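Local coordinates for protein cyclopropane mycolic acid synthase 3 (Mycobacterium tuberculosis, PDB 1L1E) that probably transfers a methylene group from S-adenosyl-L-methionine to a double bond of alpha mycolic acids, forming the proximal cyclopropane ring, at residues A[163-168]-A[280-285]; A[167-172]-A[203-208]. All coordinates share one frame; numbering follows the deposited sequence.

Contact 1: residues A[163-168]-A[280-285]; sequences KMLLHT and VDQFTL. With CO3 (carbonate ion), chain C.
Leu285, the residue with the most surface buried here, faces Met164 in a hydrogen-bonded pair. Met164 N gives its hydrogen to Leu285 O at 2.9 Å, and Leu285 N returns one to Met164 O. Their side chains run alongside each other, pointing the same way, and meet where the bend at the end of the unbranched methionine (chi3 70°) leaves Met164 CE 4.0 Å from Leu285 CD1. Both touch Phe151 of helix 147-157, and apolar chains suit this buried face. At the next hydrogen-bonded pair, Leu166 and Phe283 repeat the pattern with a short bond, Phe283 N to Leu166 O at 2.7 Å, its donor tilted from the carbonyl plane. The phenyl ring turns an edge to the same oxygen, Phe283 CD1 lying 3.6 Å from Leu166 O.

These antiparallel pairs join strand 163-170, the last parallel strand of a class I methyltransferase sheet, to strand 279-286. The reversed strand is inserted between 163-170 and 221-227, giving the family's order 3-2-1-4-5-7-6.

On the other face, beside Leu165 and Thr284, His167 and Gln282 form a non-hydrogen-bonded pair, here linked through its side chains. Gln282 NE2 donates to His167 ND1 at 3.2 Å, nearly straight (168°) and close to both planes, although ring and amide are turned 62° apart. Lys59 holds the amide at OE1, which leaves Gln282 NE2 directed at the ring. With ND1 as acceptor, His167 NE2 donates to O3 of a carbonate, probably from the crystallisation liquor, at 2.8 Å. Gln282 is thus a second-shell residue that would hold the rotation of the imidazole, while Val280 CG1 packs obliquely 3.6 Å from His167 NE2.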
# COMPACT_ATOMS: atom_id res chain seq x y z
N LYS A 163 10.92 11.67 -8.47
CA LYS A 163 10.77 10.24 -8.53
C LYS A 163 9.59 9.87 -7.66
O LYS A 163 9.25 10.59 -6.72
CB LYS A 163 12.03 9.53 -8.04
CG LYS A 163 12.64 10.10 -6.77
CD LYS A 163 13.77 11.09 -7.08
CE LYS A 163 14.97 10.38 -7.72
NZ LYS A 163 16.09 11.31 -8.08
N MET A 164 8.95 8.76 -8.01
CA MET A 164 7.81 8.26 -7.27
C MET A 164 8.12 6.81 -6.93
O MET A 164 8.76 6.10 -7.72
CB MET A 164 6.53 8.34 -8.12
CG MET A 164 5.34 7.49 -7.63
SD MET A 164 3.71 7.99 -8.32
CE MET A 164 3.86 7.50 -10.03
N LEU A 165 7.70 6.38 -5.74
CA LEU A 165 7.89 5.00 -5.34
C LEU A 165 6.47 4.45 -5.36
O LEU A 165 5.63 4.88 -4.58
CB LEU A 165 8.47 4.89 -3.93
CG LEU A 165 8.78 3.47 -3.39
CD1 LEU A 165 7.50 2.72 -3.10
CD2 LEU A 165 9.64 2.71 -4.41
N LEU A 166 6.22 3.52 -6.27
CA LEU A 166 4.91 2.91 -6.43
C LEU A 166 5.02 1.48 -5.90
O LEU A 166 5.74 0.68 -6.47
CB LEU A 166 4.52 2.89 -7.91
CG LEU A 166 3.07 2.99 -8.37
CD1 LEU A 166 2.91 2.21 -9.69
CD2 LEU A 166 2.13 2.44 -7.33
N HIS A 167 4.29 1.19 -4.83
CA HIS A 167 4.30 -0.13 -4.20
C HIS A 167 2.90 -0.70 -4.40
O HIS A 167 1.91 -0.11 -3.97
CB HIS A 167 4.66 0.06 -2.72
CG HIS A 167 4.34 -1.11 -1.85
ND1 HIS A 167 5.17 -1.52 -0.82
CD2 HIS A 167 3.25 -1.91 -1.78
CE1 HIS A 167 4.60 -2.51 -0.17
NE2 HIS A 167 3.44 -2.77 -0.73
N THR A 168 2.82 -1.85 -5.06
CA THR A 168 1.53 -2.46 -5.35
C THR A 168 1.60 -3.96 -5.61
O THR A 168 2.65 -4.47 -6.00
CB THR A 168 0.90 -1.81 -6.61
OG1 THR A 168 0.70 -0.41 -6.37
CG2 THR A 168 -0.42 -2.46 -6.96
N VAL A 280 4.20 -8.77 -4.96
CA VAL A 280 4.12 -7.38 -4.52
C VAL A 280 5.44 -6.74 -4.94
O VAL A 280 6.51 -7.20 -4.53
CB VAL A 280 3.96 -7.25 -2.99
CG1 VAL A 280 4.12 -5.78 -2.58
CG2 VAL A 280 2.58 -7.74 -2.58
N ASP A 281 5.36 -5.70 -5.75
CA ASP A 281 6.53 -5.02 -6.27
C ASP A 281 6.59 -3.54 -5.89
O ASP A 281 5.57 -2.88 -5.71
CB ASP A 281 6.57 -5.12 -7.79
CG ASP A 281 7.16 -6.43 -8.31
OD1 ASP A 281 7.42 -7.35 -7.51
OD2 ASP A 281 7.36 -6.54 -9.54
N GLN A 282 7.81 -3.03 -5.78
CA GLN A 282 8.03 -1.63 -5.50
C GLN A 282 8.73 -1.12 -6.76
O GLN A 282 9.82 -1.58 -7.10
CB GLN A 282 8.95 -1.42 -4.28
CG GLN A 282 8.35 -1.79 -2.92
CD GLN A 282 9.02 -1.03 -1.76
OE1 GLN A 282 10.19 -0.65 -1.86
NE2 GLN A 282 8.29 -0.82 -0.67
N PHE A 283 8.07 -0.20 -7.46
CA PHE A 283 8.63 0.37 -8.68
C PHE A 283 9.16 1.76 -8.41
O PHE A 283 8.46 2.61 -7.88
CB PHE A 283 7.56 0.50 -9.78
CG PHE A 283 6.91 -0.80 -10.17
CD1 PHE A 283 5.82 -1.29 -9.46
CD2 PHE A 283 7.37 -1.52 -11.27
CE1 PHE A 283 5.19 -2.47 -9.85
CE2 PHE A 283 6.74 -2.70 -11.67
CZ PHE A 283 5.65 -3.17 -10.96
N THR A 284 10.42 1.98 -8.77
CA THR A 284 10.98 3.29 -8.61
C THR A 284 10.89 3.91 -10.00
O THR A 284 11.43 3.38 -10.97
CB THR A 284 12.45 3.24 -8.15
OG1 THR A 284 12.53 2.54 -6.90
CG2 THR A 284 12.99 4.66 -7.97
N LEU A 285 10.18 5.02 -10.09
CA LEU A 285 10.00 5.70 -11.37
C LEU A 285 10.57 7.12 -11.33
O LEU A 285 10.26 7.90 -10.44
CB LEU A 285 8.51 5.76 -11.71
CG LEU A 285 7.72 4.47 -11.44
CD1 LEU A 285 6.26 4.74 -11.69
CD2 LEU A 285 8.23 3.35 -12.32
C CO3 C . 0.16 -4.01 -0.59
O1 CO3 C . 0.40 -3.43 -1.95
O2 CO3 C . -1.07 -4.47 -0.25
O3 CO3 C . 1.19 -4.08 0.28

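Contact 2: residues A[167-172]-A[203-208]; sequences HTIVRP and GWLPSI. With CO3 (carbonate ion), chain C.
Arg171 meets the 203-208 loop with both backbone and side chain. Its N donates to Pro206 O at 2.9 Å, tilted 22° from the carbonyl plane, and the neighbouring Val170 CA brings a C-H to the same oxygen at 3.2 Å. A water extends this polar seam: it donates to Arg171 O and accepts from Ile208 N at 2.8 Å. Proline suits position 206, since the contact uses its carbonyl and the missing N-H costs nothing here. Its ring packs with Pro206 CD 3.5 Å from Ile169 O, a buried oxygen that has no polar partner in the model.

The long arginine chain, bent at chi2 and chi3, then folds back along the loop. NH1 reaches Leu205 O at the edge of the guanidinium, although the exact place of that oxygen is uncertain. The same nitrogen, Arg171 NH1, comes near the benzo rim of Trp204, 3.8 Å from CZ2, with the two planes 50° apart.

Apolar packing fills the inner side. Ile169 CG2 meets Leu205 CD2 at 3.6 Å; with CG2 anti to the backbone N, CG1 (chi1 -76°) is left to carry CD1 toward the carbonate. Val170 CG2 touches Ile208 CG1 at 4.1 Å, just where helix 208-216 starts. Ser207 is the N-cap of that helix, its OG bonded to Thr210 N.

Strand 163-170 ends here, beside the carbonate pocket and near Cys269, the probable active-site residue. The chemistry implies a junction stitched mainly through main-chain groups and water, with apolar side chains inside and the charged arginine toward solvent.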
# COMPACT_ATOMS: atom_id res chain seq x y z
N HIS A 167 4.29 1.19 -4.83
CA HIS A 167 4.30 -0.13 -4.20
C HIS A 167 2.90 -0.70 -4.40
O HIS A 167 1.91 -0.11 -3.97
CB HIS A 167 4.66 0.06 -2.72
CG HIS A 167 4.34 -1.11 -1.85
ND1 HIS A 167 5.17 -1.52 -0.82
CD2 HIS A 167 3.25 -1.91 -1.78
CE1 HIS A 167 4.60 -2.51 -0.17
NE2 HIS A 167 3.44 -2.77 -0.73
N THR A 168 2.82 -1.85 -5.06
CA THR A 168 1.53 -2.46 -5.35
C THR A 168 1.60 -3.96 -5.61
O THR A 168 2.65 -4.47 -6.00
CB THR A 168 0.90 -1.81 -6.61
OG1 THR A 168 0.70 -0.41 -6.37
CG2 THR A 168 -0.42 -2.46 -6.96
N ILE A 169 0.48 -4.63 -5.38
CA ILE A 169 0.33 -6.04 -5.62
C ILE A 169 0.36 -6.17 -7.15
O ILE A 169 -0.18 -5.31 -7.85
CB ILE A 169 -1.04 -6.56 -5.09
CG1 ILE A 169 -0.99 -6.68 -3.56
CG2 ILE A 169 -1.42 -7.90 -5.73
CD1 ILE A 169 -2.36 -6.88 -2.92
N VAL A 170 1.00 -7.21 -7.65
CA VAL A 170 1.05 -7.45 -9.11
C VAL A 170 0.88 -8.94 -9.40
O VAL A 170 1.08 -9.78 -8.52
CB VAL A 170 2.39 -7.00 -9.69
CG1 VAL A 170 2.65 -5.50 -9.52
CG2 VAL A 170 3.58 -7.72 -9.07
N ARG A 171 0.49 -9.22 -10.62
CA ARG A 171 0.31 -10.61 -11.07
C ARG A 171 1.62 -11.11 -11.67
O ARG A 171 2.23 -10.44 -12.51
CB ARG A 171 -0.82 -10.67 -12.10
CG ARG A 171 -2.18 -10.35 -11.49
CD ARG A 171 -3.10 -9.61 -12.46
NE ARG A 171 -3.88 -10.51 -13.32
CZ ARG A 171 -5.10 -10.23 -13.79
NH1 ARG A 171 -5.70 -9.07 -13.50
NH2 ARG A 171 -5.80 -11.06 -14.58
N PRO A 172 2.10 -12.30 -11.28
CA PRO A 172 3.37 -12.80 -11.79
C PRO A 172 3.35 -12.87 -13.30
O PRO A 172 2.24 -13.09 -13.89
CB PRO A 172 3.51 -14.15 -11.14
CG PRO A 172 2.31 -14.36 -10.24
CD PRO A 172 1.41 -13.17 -10.33
N GLY A 203 -11.49 -2.21 -7.81
CA GLY A 203 -10.05 -2.21 -7.95
C GLY A 203 -9.56 -3.09 -9.08
O GLY A 203 -10.34 -3.48 -9.96
N TRP A 204 -8.28 -3.43 -9.05
CA TRP A 204 -7.71 -4.25 -10.11
C TRP A 204 -6.27 -4.59 -9.77
O TRP A 204 -5.56 -3.78 -9.18
CB TRP A 204 -7.78 -3.47 -11.43
CG TRP A 204 -7.32 -4.22 -12.64
CD1 TRP A 204 -6.10 -4.14 -13.24
CD2 TRP A 204 -8.09 -5.15 -13.41
NE1 TRP A 204 -6.06 -4.97 -14.34
CE2 TRP A 204 -7.28 -5.60 -14.46
CE3 TRP A 204 -9.40 -5.65 -13.30
CZ2 TRP A 204 -7.72 -6.53 -15.41
CZ3 TRP A 204 -9.84 -6.58 -14.24
CH2 TRP A 204 -9.00 -7.00 -15.28
N LEU A 205 -5.84 -5.80 -10.12
CA LEU A 205 -4.46 -6.23 -9.87
C LEU A 205 -3.76 -6.18 -11.22
O LEU A 205 -4.11 -6.91 -12.14
CB LEU A 205 -4.44 -7.66 -9.31
CG LEU A 205 -5.20 -7.84 -7.99
CD1 LEU A 205 -5.03 -9.27 -7.48
CD2 LEU A 205 -4.66 -6.84 -6.97
N PRO A 206 -2.77 -5.30 -11.36
CA PRO A 206 -2.06 -5.19 -12.63
C PRO A 206 -0.95 -6.20 -12.84
O PRO A 206 -0.42 -6.78 -11.89
CB PRO A 206 -1.51 -3.77 -12.59
CG PRO A 206 -1.12 -3.65 -11.15
CD PRO A 206 -2.33 -4.24 -10.43
N SER A 207 -0.62 -6.40 -14.12
CA SER A 207 0.46 -7.27 -14.52
C SER A 207 1.66 -6.33 -14.54
O SER A 207 1.48 -5.11 -14.63
CB SER A 207 0.23 -7.84 -15.93
OG SER A 207 0.42 -6.84 -16.93
N ILE A 208 2.86 -6.89 -14.44
CA ILE A 208 4.07 -6.07 -14.47
C ILE A 208 4.18 -5.29 -15.78
O ILE A 208 4.52 -4.10 -15.77
CB ILE A 208 5.32 -6.94 -14.22
CG1 ILE A 208 5.29 -7.46 -12.78
CG2 ILE A 208 6.58 -6.12 -14.43
CD1 ILE A 208 6.36 -8.48 -12.45
C CO3 C . 0.16 -4.01 -0.59
O1 CO3 C . 0.40 -3.43 -1.95
O2 CO3 C . -1.07 -4.47 -0.25
O3 CO3 C . 1.19 -4.08 0.28
O HOH W 1 3.26 -9.66 -14.69

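In the fold
Contact 1 belongs to the core of the sheet, whereas contact 2 lies where the same strand, 163-170, runs out toward the surface. They share His167 and Thr168 and border one carbonate site. In contact 1 a regular antiparallel ladder pairs the main chain on one side of the strand, with 132-136 on the other; in contact 2 the partner is an irregular loop, so one direct backbone bond, a bridging water and a less certain arginine bond take its place. The two also pack on each other: Val280 CG2 lies 3.9 Å from Ile169 CG1, and Ile208 CD1 approaches Asp281 OD2 at 3.6 Å, bringing the start of helix 208-216 against strand 279-286.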